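Local coordinates for protein putative sugar ABC transporter (Yersinia enterocolitica subsp. enterocolitica 8081, PDB 5ULB) that probably serves as the periplasmic binding protein of a sugar ABC transporter, holding a methylthioribose-like ribofuranose in the cleft between its two lobes, at residues E130-G133 with Q134-K137; P155-R158 with R159-A162; A162-A165 with L166-Q169; A181-S184 with D185-G188; T212-A215 with F216-A220. All blocks are in the same frame, centred on the assembly; numbering follows the deposited sequence.

Contact 1 (E130-G133 with Q134-K137); sequences ESFG and QLVK
With CG anti to the backbone N (chi1 -170°), Phe-132 swings its ring forward along the helix, where it meets Leu-135 and Val-136. Leu-135 makes the same choice at its first torsion (chi1 -174°), and that carries CD1 up to the ring. These residues sit on helix 124-138 of a type I periplasmic binding protein fold, one of the helices packed against the parallel strands of its lobe. The contact is purely intrahelical, made of i to i+3 and i to i+4 neighbours. Phe-132 CD1 lies 4.1 Å from Leu-135 CD1, while Val-136 CG2 reaches the other side of the ring's rim, 3.9 Å from Phe-132 CE2; both approaches are oblique to the ring. Beyond the helix, the same phenyl group meets Tyr-163 edge-to-face and touches Ile-145 of strand 143-148. Phe-132 and Leu-135 are buried here, with Val-136 at the margin.

Backbone bonding is uneven along these turns. Val-136 N donates to Phe-132 O at 3.0 Å and Lys-137 N to Gly-133 O at 3.0 Å, both well aligned, whereas the bond from Gln-134 N to Glu-130 O is long and weak. Water lies on the outer face: one molecule is 3.1 Å from Glu-130 O. A second is placed to donate to Gln-134 OE1, whose chain bends at chi2 and gives its NE2 to Asp-138. This second water also accepts from the ammonium group of the extended Lys-137, with NZ 3.2 Å from the water oxygen.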
loop_
_atom_site.group_PDB
_atom_site.type_symbol
_atom_site.label_atom_id
_atom_site.label_comp_id
_atom_site.label_asym_id
_atom_site.label_seq_id
_atom_site.Cartn_x
_atom_site.Cartn_y
_atom_site.Cartn_z
ATOM N N GLU A 130 13.998 2.228 -7.057
ATOM C CA GLU A 130 14.104 0.930 -7.665
ATOM C C GLU A 130 13.266 0.748 -8.925
ATOM O O GLU A 130 13.568 -0.005 -9.826
ATOM C CB GLU A 130 13.800 -0.147 -6.635
ATOM C CG GLU A 130 14.788 -0.221 -5.503
ATOM C CD GLU A 130 16.332 -0.277 -5.843
ATOM O OE1 GLU A 130 16.715 -0.895 -6.735
ATOM O OE2 GLU A 130 17.126 0.373 -5.057
ATOM N N SER A 131 12.094 1.407 -8.979
ATOM C CA SER A 131 11.143 1.234 -10.106
ATOM C C SER A 131 11.478 2.195 -11.231
ATOM O O SER A 131 11.830 1.789 -12.360
ATOM C CB SER A 131 9.679 1.398 -9.626
ATOM O OG SER A 131 9.424 2.643 -9.060
ATOM N N PHE A 132 11.417 3.476 -10.925
ATOM C CA PHE A 132 11.821 4.484 -11.854
ATOM C C PHE A 132 13.309 4.398 -12.213
ATOM O O PHE A 132 13.710 4.641 -13.347
ATOM C CB PHE A 132 11.431 5.912 -11.392
ATOM C CG PHE A 132 11.621 6.966 -12.435
ATOM C CD1 PHE A 132 10.818 6.983 -13.535
ATOM C CD2 PHE A 132 12.622 7.940 -12.309
ATOM C CE1 PHE A 132 10.974 7.902 -14.468
ATOM C CE2 PHE A 132 12.795 8.872 -13.305
ATOM C CZ PHE A 132 11.972 8.819 -14.397
ATOM N N GLY A 133 14.126 4.051 -11.232
ATOM C CA GLY A 133 15.523 3.862 -11.548
ATOM C C GLY A 133 15.781 2.769 -12.503
ATOM O O GLY A 133 16.716 2.823 -13.303
ATOM N N GLN A 134 14.980 1.679 -12.494
ATOM C CA GLN A 134 15.118 0.613 -13.511
ATOM C C GLN A 134 14.784 1.134 -14.845
ATOM O O GLN A 134 15.432 0.723 -15.822
ATOM C CB GLN A 134 14.289 -0.594 -13.158
ATOM C CG GLN A 134 14.681 -1.830 -13.959
ATOM C CD GLN A 134 16.086 -2.360 -13.684
ATOM O OE1 GLN A 134 16.486 -2.465 -12.466
ATOM N NE2 GLN A 134 16.830 -2.544 -14.708
ATOM N N LEU A 135 13.799 1.997 -14.952
ATOM C CA LEU A 135 13.451 2.635 -16.216
ATOM C C LEU A 135 14.674 3.401 -16.772
ATOM O O LEU A 135 15.110 3.348 -17.906
ATOM C CB LEU A 135 12.200 3.491 -16.040
ATOM C CG LEU A 135 11.548 4.158 -17.259
ATOM C CD1 LEU A 135 10.189 4.678 -16.828
ATOM C CD2 LEU A 135 12.352 5.297 -17.791
ATOM N N VAL A 136 15.282 4.181 -15.879
ATOM C CA VAL A 136 16.454 4.983 -16.269
ATOM C C VAL A 136 17.528 4.076 -16.771
ATOM O O VAL A 136 18.184 4.395 -17.784
ATOM C CB VAL A 136 16.923 5.823 -15.091
ATOM C CG1 VAL A 136 18.287 6.485 -15.391
ATOM C CG2 VAL A 136 15.857 6.917 -14.686
ATOM N N LYS A 137 17.847 3.006 -16.033
ATOM C CA LYS A 137 18.913 2.055 -16.405
ATOM C C LYS A 137 18.549 1.452 -17.782
ATOM O O LYS A 137 19.391 1.397 -18.685
ATOM C CB LYS A 137 18.963 0.960 -15.393
ATOM C CG LYS A 137 19.566 1.309 -14.060
ATOM C CD LYS A 137 19.572 0.084 -13.083
ATOM C CE LYS A 137 20.173 0.451 -11.751
ATOM N NZ LYS A 137 20.071 -0.605 -10.790
HETATM O O HOH W 1 14.591 -2.951 -9.806
HETATM O O HOH W 2 16.905 -0.776 -10.300
#

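Contact 2 (P155-R158 with R159-A162); sequences PMER and RQAA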
loop_
_atom_site.group_PDB
_atom_site.type_symbol
_atom_site.label_atom_id
_atom_site.label_comp_id
_atom_site.label_asym_id
_atom_site.label_seq_id
_atom_site.Cartn_x
_atom_site.Cartn_y
_atom_site.Cartn_z
ATOM N N PRO A 155 2.103 9.055 0.383
ATOM C CA PRO A 155 3.035 8.282 -0.430
ATOM C C PRO A 155 3.270 8.927 -1.776
ATOM O O PRO A 155 4.397 8.817 -2.336
ATOM C CB PRO A 155 2.329 6.939 -0.567
ATOM C CG PRO A 155 0.854 7.207 -0.273
ATOM C CD PRO A 155 0.951 8.202 0.772
HETATM N N MSE A 156 2.235 9.517 -2.341
HETATM C CA MSE A 156 2.352 10.138 -3.656
HETATM C C MSE A 156 3.280 11.323 -3.561
HETATM O O MSE A 156 4.099 11.560 -4.508
HETATM C CB MSE A 156 0.996 10.523 -4.200
HETATM C CG MSE A 156 0.133 9.311 -4.563
HETATM SE SE MSE A 156 0.788 8.492 -6.133
HETATM C CE MSE A 156 -0.001 6.712 -5.917
ATOM N N GLU A 157 3.215 12.133 -2.550
ATOM C CA GLU A 157 4.093 13.288 -2.500
ATOM C C GLU A 157 5.565 12.838 -2.277
ATOM O O GLU A 157 6.479 13.427 -2.888
ATOM C CB GLU A 157 3.569 14.313 -1.502
ATOM C CG GLU A 157 2.224 15.017 -2.010
ATOM C CD GLU A 157 2.236 15.880 -3.397
ATOM O OE1 GLU A 157 1.013 16.159 -3.871
ATOM O OE2 GLU A 157 3.423 16.285 -4.044
ATOM N N ARG A 158 5.790 11.793 -1.482
ATOM C CA ARG A 158 7.166 11.313 -1.332
ATOM C C ARG A 158 7.711 10.676 -2.595
ATOM O O ARG A 158 8.888 10.853 -2.939
ATOM C CB ARG A 158 7.211 10.337 -0.200
ATOM C CG ARG A 158 6.996 10.957 1.242
ATOM C CD ARG A 158 7.164 9.858 2.289
ATOM N NE ARG A 158 6.204 8.869 2.346
ATOM C CZ ARG A 158 5.043 8.855 3.114
ATOM N NH1 ARG A 158 4.796 9.907 3.975
ATOM N NH2 ARG A 158 4.046 7.745 2.963
ATOM N N ARG A 159 6.886 9.934 -3.318
ATOM C CA ARG A 159 7.325 9.357 -4.622
ATOM C C ARG A 159 7.628 10.453 -5.609
ATOM O O ARG A 159 8.634 10.373 -6.338
ATOM C CB ARG A 159 6.284 8.420 -5.147
ATOM C CG ARG A 159 6.152 7.177 -4.275
ATOM C CD ARG A 159 4.931 6.311 -4.468
ATOM N NE ARG A 159 4.801 5.349 -3.424
ATOM C CZ ARG A 159 3.772 4.548 -3.239
ATOM N NH1 ARG A 159 2.831 4.387 -4.174
ATOM N NH2 ARG A 159 3.655 3.885 -2.120
ATOM N N GLN A 160 6.804 11.500 -5.666
ATOM C CA GLN A 160 7.041 12.588 -6.601
ATOM C C GLN A 160 8.380 13.299 -6.254
ATOM O O GLN A 160 9.109 13.634 -7.187
ATOM C CB GLN A 160 5.887 13.634 -6.474
ATOM C CG GLN A 160 6.028 14.881 -7.334
ATOM C CD GLN A 160 5.977 14.572 -8.820
ATOM O OE1 GLN A 160 5.459 13.533 -9.268
ATOM N NE2 GLN A 160 6.358 15.558 -9.604
ATOM N N ALA A 161 8.689 13.492 -4.997
ATOM C CA ALA A 161 9.968 14.178 -4.624
ATOM C C ALA A 161 11.159 13.316 -5.100
ATOM O O ALA A 161 12.126 13.854 -5.660
ATOM C CB ALA A 161 10.052 14.467 -3.151
ATOM N N ALA A 162 11.054 12.012 -4.840
ATOM C CA ALA A 162 12.152 11.138 -5.256
ATOM C C ALA A 162 12.295 11.103 -6.777
ATOM O O ALA A 162 13.425 11.050 -7.345
ATOM C CB ALA A 162 11.971 9.748 -4.677
#
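Pro-155 to Arg-158 and Arg-159 to Ala-162 form two successive turns of regular alpha-helix, joined by four i to i+4 bonds. The first two are the shortest: Arg-159 N to Pro-155 O and Gln-160 N to Met-156 O, each 2.9 Å. Ala-161 N and Ala-162 N follow with bonds of 3.1 Å to Glu-157 O and Arg-158 O, respectively.

Arg-159 carries the side-chain contact. Its CG stands anti to the carbonyl carbon (chi1 -67°) and the chain then runs out straight to NE, back along the helix past Pro-155 O, which CG approaches to 3.1 Å. The flat guanidinium thus ends alongside the proline, whose CB covers one face near the rim, 3.7 Å from NH2. The selenomethionine Met-156, bent at chi2, brings CE obliquely to within 4.1 Å of Arg-159 NH1.

This is the beginning of helix 154-169, in the beta-alpha-beta unit between strands 143-148 and 173-179, and it faces the sugar pocket. Arg-159 NH1 donates to O3 of the bound selenoribofuranose in both anomers, while NE forms a salt bridge with Asp-124. Arg-158 turns a different way, bending at chi3, and its NE and NH2 form salt bridges with Asp-124 and Asp-107, respectively.

Contact 3 (A162-A165 with L166-Q169); sequences AYQA and LLKQ
Leu-167, one helical turn after Tyr-163, lays its isobutyl group over one face of that ring. The methine CG stands 4.1 Å from the ring centroid and only 16° off the normal, a CH-pi contact displaced somewhat toward the hydroxyl end. From there the methyls straddle that end of the ring: CD1 drops to 3.6 Å from Tyr-163 CE2, and CD2 lies 4.1 Å from CE1. The torsions of the pair are complementary. Tyr-163 holds its ring outward with CG anti to the backbone N (chi1 165°), whereas Leu-167 folds back to meet it, with CG anti to the carbonyl carbon (chi1 -75°).

Gln-164 adds its bent amide at the flank, its NE2 4.0 Å from Leu-167 CD1, so this methyl meets the aromatic ring and the amide on two adjoining sides. In the backbone, Leu-167 N donates to Tyr-163 O at 2.9 Å, the i to i+4 bond between the two residues. Tyr-163 OH is hydrogen-bonded to Glu-175 of strand 173-179, which pins the far end of the ring, and Trp-210 meets the ring nearly parallel.

Such i to i+4 aromatic-aliphatic pairing fits the outer half of helix 154-169, the crossover helix of a beta-alpha-beta unit in the Rossmann-like lobe of a periplasmic binding protein.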
loop_
_atom_site.group_PDB
_atom_site.type_symbol
_atom_site.label_atom_id
_atom_site.label_comp_id
_atom_site.label_asym_id
_atom_site.label_seq_id
_atom_site.Cartn_x
_atom_site.Cartn_y
_atom_site.Cartn_z
ATOM N N ALA A 162 11.054 12.012 -4.840
ATOM C CA ALA A 162 12.152 11.138 -5.256
ATOM C C ALA A 162 12.295 11.103 -6.777
ATOM O O ALA A 162 13.425 11.050 -7.345
ATOM C CB ALA A 162 11.971 9.748 -4.677
ATOM N N TYR A 163 11.178 11.060 -7.493
ATOM C CA TYR A 163 11.131 11.131 -8.930
ATOM C C TYR A 163 11.754 12.412 -9.444
ATOM O O TYR A 163 12.570 12.374 -10.421
ATOM C CB TYR A 163 9.690 10.961 -9.362
ATOM C CG TYR A 163 9.344 11.357 -10.804
ATOM C CD1 TYR A 163 9.590 10.498 -11.900
ATOM C CD2 TYR A 163 8.738 12.563 -11.044
ATOM C CE1 TYR A 163 9.157 10.892 -13.161
ATOM C CE2 TYR A 163 8.351 12.943 -12.337
ATOM C CZ TYR A 163 8.573 12.042 -13.369
ATOM O OH TYR A 163 8.164 12.354 -14.636
ATOM N N GLN A 164 11.407 13.568 -8.870
ATOM C CA GLN A 164 11.979 14.824 -9.346
ATOM C C GLN A 164 13.515 14.817 -9.166
ATOM O O GLN A 164 14.217 15.332 -10.036
ATOM C CB GLN A 164 11.380 15.999 -8.645
ATOM C CG GLN A 164 9.961 16.338 -9.062
ATOM C CD GLN A 164 9.793 16.832 -10.511
ATOM O OE1 GLN A 164 8.719 16.589 -11.155
ATOM N NE2 GLN A 164 10.790 17.516 -11.002
ATOM N N ALA A 165 14.015 14.210 -8.063
ATOM C CA ALA A 165 15.460 14.087 -7.975
ATOM C C ALA A 165 16.104 13.278 -9.079
ATOM O O ALA A 165 17.210 13.615 -9.590
ATOM C CB ALA A 165 15.814 13.621 -6.580
ATOM N N LEU A 166 15.448 12.190 -9.491
ATOM C CA LEU A 166 15.975 11.411 -10.606
ATOM C C LEU A 166 15.843 12.113 -11.927
ATOM O O LEU A 166 16.717 11.928 -12.828
ATOM C CB LEU A 166 15.311 10.037 -10.668
ATOM C CG LEU A 166 15.697 9.150 -9.482
ATOM C CD1 LEU A 166 14.904 7.850 -9.416
ATOM C CD2 LEU A 166 17.220 8.831 -9.435
ATOM N N LEU A 167 14.794 12.931 -12.147
ATOM C CA LEU A 167 14.720 13.720 -13.376
ATOM C C LEU A 167 15.844 14.740 -13.420
ATOM O O LEU A 167 16.417 14.987 -14.482
ATOM C CB LEU A 167 13.419 14.527 -13.426
ATOM C CG LEU A 167 12.143 13.699 -13.753
ATOM C CD1 LEU A 167 11.006 14.770 -13.890
ATOM C CD2 LEU A 167 12.237 12.845 -14.986
ATOM N N LYS A 168 16.204 15.311 -12.279
ATOM C CA LYS A 168 17.282 16.314 -12.233
ATOM C C LYS A 168 18.626 15.604 -12.584
ATOM O O LYS A 168 19.498 16.140 -13.319
ATOM C CB LYS A 168 17.317 16.982 -10.903
ATOM C CG LYS A 168 18.249 18.123 -10.831
ATOM C CD LYS A 168 18.189 18.838 -9.430
ATOM C CE LYS A 168 17.565 20.227 -9.527
ATOM N NZ LYS A 168 18.376 21.021 -10.505
ATOM N N GLN A 169 18.782 14.357 -12.142
ATOM C CA GLN A 169 20.031 13.617 -12.401
ATOM C C GLN A 169 20.133 13.249 -13.863
ATOM O O GLN A 169 21.244 13.179 -14.360
ATOM C CB GLN A 169 20.082 12.339 -11.558
ATOM C CG GLN A 169 20.420 12.333 -10.129
ATOM C CD GLN A 169 20.569 10.900 -9.558
ATOM O OE1 GLN A 169 20.661 9.953 -10.233
ATOM N NE2 GLN A 169 20.741 10.835 -8.257
#

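Contact 4 (A181-S184 with D185-G188); sequences AVSS and DVQG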
loop_
_atom_site.group_PDB
_atom_site.type_symbol
_atom_site.label_atom_id
_atom_site.label_comp_id
_atom_site.label_asym_id
_atom_site.label_seq_id
_atom_site.Cartn_x
_atom_site.Cartn_y
_atom_site.Cartn_z
ATOM N N ALA A 181 -6.230 9.579 -11.188
ATOM C CA ALA A 181 -7.207 10.035 -10.198
ATOM C C ALA A 181 -7.664 8.850 -9.408
ATOM O O ALA A 181 -7.647 7.689 -9.878
ATOM C CB ALA A 181 -8.401 10.657 -10.948
ATOM N N VAL A 182 -8.153 9.129 -8.201
ATOM C CA VAL A 182 -8.858 8.117 -7.454
ATOM C C VAL A 182 -10.364 8.172 -7.798
ATOM O O VAL A 182 -10.926 9.257 -7.852
ATOM C CB VAL A 182 -8.707 8.365 -5.928
ATOM C CG1 VAL A 182 -9.517 7.347 -5.099
ATOM C CG2 VAL A 182 -7.237 8.321 -5.534
ATOM N N SER A 183 -10.939 7.051 -8.110
ATOM C CA SER A 183 -12.353 6.910 -8.459
ATOM C C SER A 183 -12.767 5.479 -8.107
ATOM O O SER A 183 -11.971 4.657 -7.712
ATOM C CB SER A 183 -12.592 7.159 -9.995
ATOM O OG SER A 183 -12.146 6.060 -10.783
ATOM N N SER A 184 -14.057 5.151 -8.376
ATOM C CA SER A 184 -14.541 3.777 -8.180
ATOM C C SER A 184 -14.064 2.812 -9.257
ATOM O O SER A 184 -14.382 1.603 -9.224
ATOM C CB SER A 184 -16.045 3.765 -8.060
ATOM O OG SER A 184 -16.571 4.160 -9.287
ATOM N N ASP A 185 -13.468 3.277 -10.301
ATOM C CA ASP A 185 -12.950 2.392 -11.341
ATOM C C ASP A 185 -11.588 2.932 -11.835
ATOM O O ASP A 185 -11.498 3.493 -12.984
ATOM C CB ASP A 185 -13.939 2.338 -12.528
ATOM C CG ASP A 185 -13.538 1.338 -13.615
ATOM O OD1 ASP A 185 -12.510 0.533 -13.422
ATOM O OD2 ASP A 185 -14.182 1.422 -14.766
ATOM N N VAL A 186 -10.558 2.750 -11.012
ATOM C CA VAL A 186 -9.264 3.338 -11.370
ATOM C C VAL A 186 -8.722 2.658 -12.586
ATOM O O VAL A 186 -8.122 3.273 -13.430
ATOM C CB VAL A 186 -8.305 3.324 -10.162
ATOM C CG1 VAL A 186 -6.879 3.739 -10.562
ATOM C CG2 VAL A 186 -8.754 4.127 -8.954
ATOM N N GLN A 187 -8.874 1.343 -12.694
ATOM C CA GLN A 187 -8.373 0.655 -13.881
ATOM C C GLN A 187 -8.952 1.165 -15.190
ATOM O O GLN A 187 -8.260 1.437 -16.140
ATOM C CB GLN A 187 -8.554 -0.808 -13.721
ATOM C CG GLN A 187 -7.798 -1.341 -12.498
ATOM C CD GLN A 187 -8.098 -2.870 -12.378
ATOM O OE1 GLN A 187 -7.791 -3.714 -13.318
ATOM N NE2 GLN A 187 -8.587 -3.264 -11.183
ATOM N N GLY A 188 -10.321 1.249 -15.232
ATOM C CA GLY A 188 -10.936 1.700 -16.435
ATOM C C GLY A 188 -10.723 3.098 -16.792
ATOM O O GLY A 188 -10.495 3.450 -17.935
#
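Ser-183 OG reaches over the next residue to accept from Asp-185 N at 3.1 Å. The hydroxyl can do this because chi1 of 75° sets OG between the backbone N and the carbonyl carbon of its own residue. Ser-184 takes a similar rotamer, but its OG is poorly angled for that same amide, so the bond belongs to Ser-183.

Asp-185 is the N-cap of helix 186-200. Its CG is anti to the backbone N (chi1 -175°), and this throws the carboxylate forward over the first turn, where OD1 accepts from Gly-188 N at 2.9 Å. Gly-188 N meets OD1 from above the carboxylate, 56° out of its plane.

Val-186 supplies the apolar half. Its CG2 methyl is turned back onto the incoming loop, 3.5 Å from Ser-183 O, and also lies 3.8 Å from Ala-181 O. The same side chain packs against Ala-215, Phe-216 and Trp-213, the last a pocket residue, while Val-182 approaches the bound sugar.

Ser-183 N is the one polar atom that the contact buries without a partner. Two polar side chains of the turn, Ser-183 and Asp-185, each take up a main-chain N-H: the serine holds the cap residue, and the cap residue holds the helix start. The aspartate's charge, set at the positive end of the helix dipole, is likely to be favoured there.

Contact 5 (T212-A215 with F216-A220); sequences TWDA and FTQGA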
loop_
_atom_site.group_PDB
_atom_site.type_symbol
_atom_site.label_atom_id
_atom_site.label_comp_id
_atom_site.label_asym_id
_atom_site.label_seq_id
_atom_site.Cartn_x
_atom_site.Cartn_y
_atom_site.Cartn_z
ATOM N N THR A 212 2.842 4.745 -10.353
ATOM C CA THR A 212 3.149 4.896 -8.932
ATOM C C THR A 212 2.234 4.138 -8.012
ATOM O O THR A 212 2.469 4.060 -6.843
ATOM C CB THR A 212 3.146 6.353 -8.545
ATOM O OG1 THR A 212 1.837 6.915 -8.679
ATOM C CG2 THR A 212 4.160 7.149 -9.326
ATOM N N TRP A 213 1.238 3.454 -8.607
ATOM C CA TRP A 213 0.290 2.612 -7.887
ATOM C C TRP A 213 -0.179 1.558 -8.870
ATOM O O TRP A 213 -0.484 1.903 -10.009
ATOM C CB TRP A 213 -0.928 3.429 -7.435
ATOM C CG TRP A 213 -2.118 2.782 -6.805
ATOM C CD1 TRP A 213 -2.251 1.643 -6.114
ATOM C CD2 TRP A 213 -3.379 3.494 -6.656
ATOM N NE1 TRP A 213 -3.565 1.543 -5.582
ATOM C CE2 TRP A 213 -4.248 2.675 -5.896
ATOM C CE3 TRP A 213 -3.866 4.670 -7.208
ATOM C CZ2 TRP A 213 -5.557 3.114 -5.620
ATOM C CZ3 TRP A 213 -5.158 5.101 -6.883
ATOM C CH2 TRP A 213 -5.961 4.269 -6.104
ATOM N N ASP A 214 -0.227 0.315 -8.487
ATOM C CA ASP A 214 -0.530 -0.721 -9.473
ATOM C C ASP A 214 -1.977 -0.652 -9.985
ATOM O O ASP A 214 -2.247 -1.191 -11.065
ATOM C CB ASP A 214 -0.200 -2.140 -9.052
ATOM C CG ASP A 214 -0.949 -2.704 -7.846
ATOM O OD1 ASP A 214 -1.592 -1.913 -7.154
ATOM O OD2 ASP A 214 -0.825 -3.978 -7.702
ATOM N N ALA A 215 -2.886 0.062 -9.271
ATOM C CA ALA A 215 -4.197 0.309 -9.875
ATOM C C ALA A 215 -4.083 1.087 -11.138
ATOM O O ALA A 215 -4.824 0.839 -12.114
ATOM C CB ALA A 215 -5.097 1.033 -8.852
ATOM N N PHE A 216 -3.205 2.074 -11.182
ATOM C CA PHE A 216 -2.926 2.794 -12.396
ATOM C C PHE A 216 -2.248 1.899 -13.423
ATOM O O PHE A 216 -2.672 1.901 -14.594
ATOM C CB PHE A 216 -2.014 4.021 -12.133
ATOM C CG PHE A 216 -2.560 5.108 -11.237
ATOM C CD1 PHE A 216 -3.892 5.475 -11.239
ATOM C CD2 PHE A 216 -1.711 5.835 -10.391
ATOM C CE1 PHE A 216 -4.341 6.534 -10.476
ATOM C CE2 PHE A 216 -2.146 6.877 -9.629
ATOM C CZ PHE A 216 -3.464 7.225 -9.682
ATOM N N THR A 217 -1.235 1.166 -13.041
ATOM C CA THR A 217 -0.486 0.384 -13.987
ATOM C C THR A 217 -1.378 -0.677 -14.625
ATOM O O THR A 217 -1.231 -0.927 -15.821
ATOM C CB THR A 217 0.696 -0.275 -13.294
ATOM O OG1 THR A 217 1.381 0.735 -12.530
ATOM C CG2 THR A 217 1.656 -0.889 -14.297
ATOM N N GLN A 218 -2.321 -1.254 -13.861
ATOM C CA GLN A 218 -3.236 -2.197 -14.472
ATOM C C GLN A 218 -4.022 -1.564 -15.598
ATOM O O GLN A 218 -4.277 -2.226 -16.645
ATOM C CB GLN A 218 -4.168 -2.736 -13.393
ATOM C CG GLN A 218 -3.544 -3.703 -12.415
ATOM C CD GLN A 218 -4.306 -3.862 -11.113
ATOM O OE1 GLN A 218 -5.418 -3.259 -10.930
ATOM N NE2 GLN A 218 -3.737 -4.611 -10.189
ATOM N N GLY A 219 -4.500 -0.346 -15.374
ATOM C CA GLY A 219 -5.231 0.303 -16.455
ATOM C C GLY A 219 -4.374 0.633 -17.627
ATOM O O GLY A 219 -4.755 0.526 -18.832
ATOM N N ALA A 220 -3.130 1.137 -17.370
ATOM C CA ALA A 220 -2.209 1.378 -18.505
ATOM C C ALA A 220 -1.925 0.129 -19.262
ATOM O O ALA A 220 -1.847 0.193 -20.492
ATOM C CB ALA A 220 -0.943 1.990 -17.987
#
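Trp-213 and Phe-216 meet at close to a right angle, in a T-shaped pair where the indole presents its edge to the phenyl face. The planes are inclined by 75° and the centroids of the six-membered rings lie 4.9 Å apart. The pair sits at the start of helix 214-226, in the beta-alpha-beta unit that runs from strand 208-211 to strand 233-237, with Trp-213 as N-cap.

CE3 is the leading atom of the indole edge, 3.6 Å from Phe-216 CZ. The indole extends away from its backbone N (chi1 173°), while Phe-216 turns back toward the loop (chi1 -63°), and so the rings converge. Ala-215 adds a third direction, its CB sitting 3.5 Å above the centre of one indole face. Held on edge and face in this way, Trp-213 borders the sugar pocket together with Thr-212, whose OG1 is hydrogen-bonded to Leu-148 O and lies at the phenyl edge.

Asp-214 and Gln-218 run side by side on another face of the helix, carboxylate and amide turned against each other; Gln-218 NE2 is hydrogen-bonded to Asp-243 and Asp-32. Trp-213 O receives Thr-217 N at 3.2 Å, and Gln-218 N donates to Asp-214 O at 2.8 Å.

All five contacts belong to one lobe of the binding protein and follow in order along the chain, from helix 124-138 through helix 154-169 and helix 186-200 to helix 214-226. Contacts 2 and 3 are successive parts of helix 154-169, sharing Ala-162, with centres about 11 Å apart. Contact 1 packs beside contact 3 through Phe-132 and Leu-166. Contacts 4 and 5, about 10 Å between centres, join through Val-186 and Phe-216, while Met-156 and Arg-159 of contact 2 touch Thr-212 of contact 5. Contacts 2 and 5 thus bring pocket residues from two helix starts to the sugar, whereas contacts 1 and 3 lie farther out in the lobe.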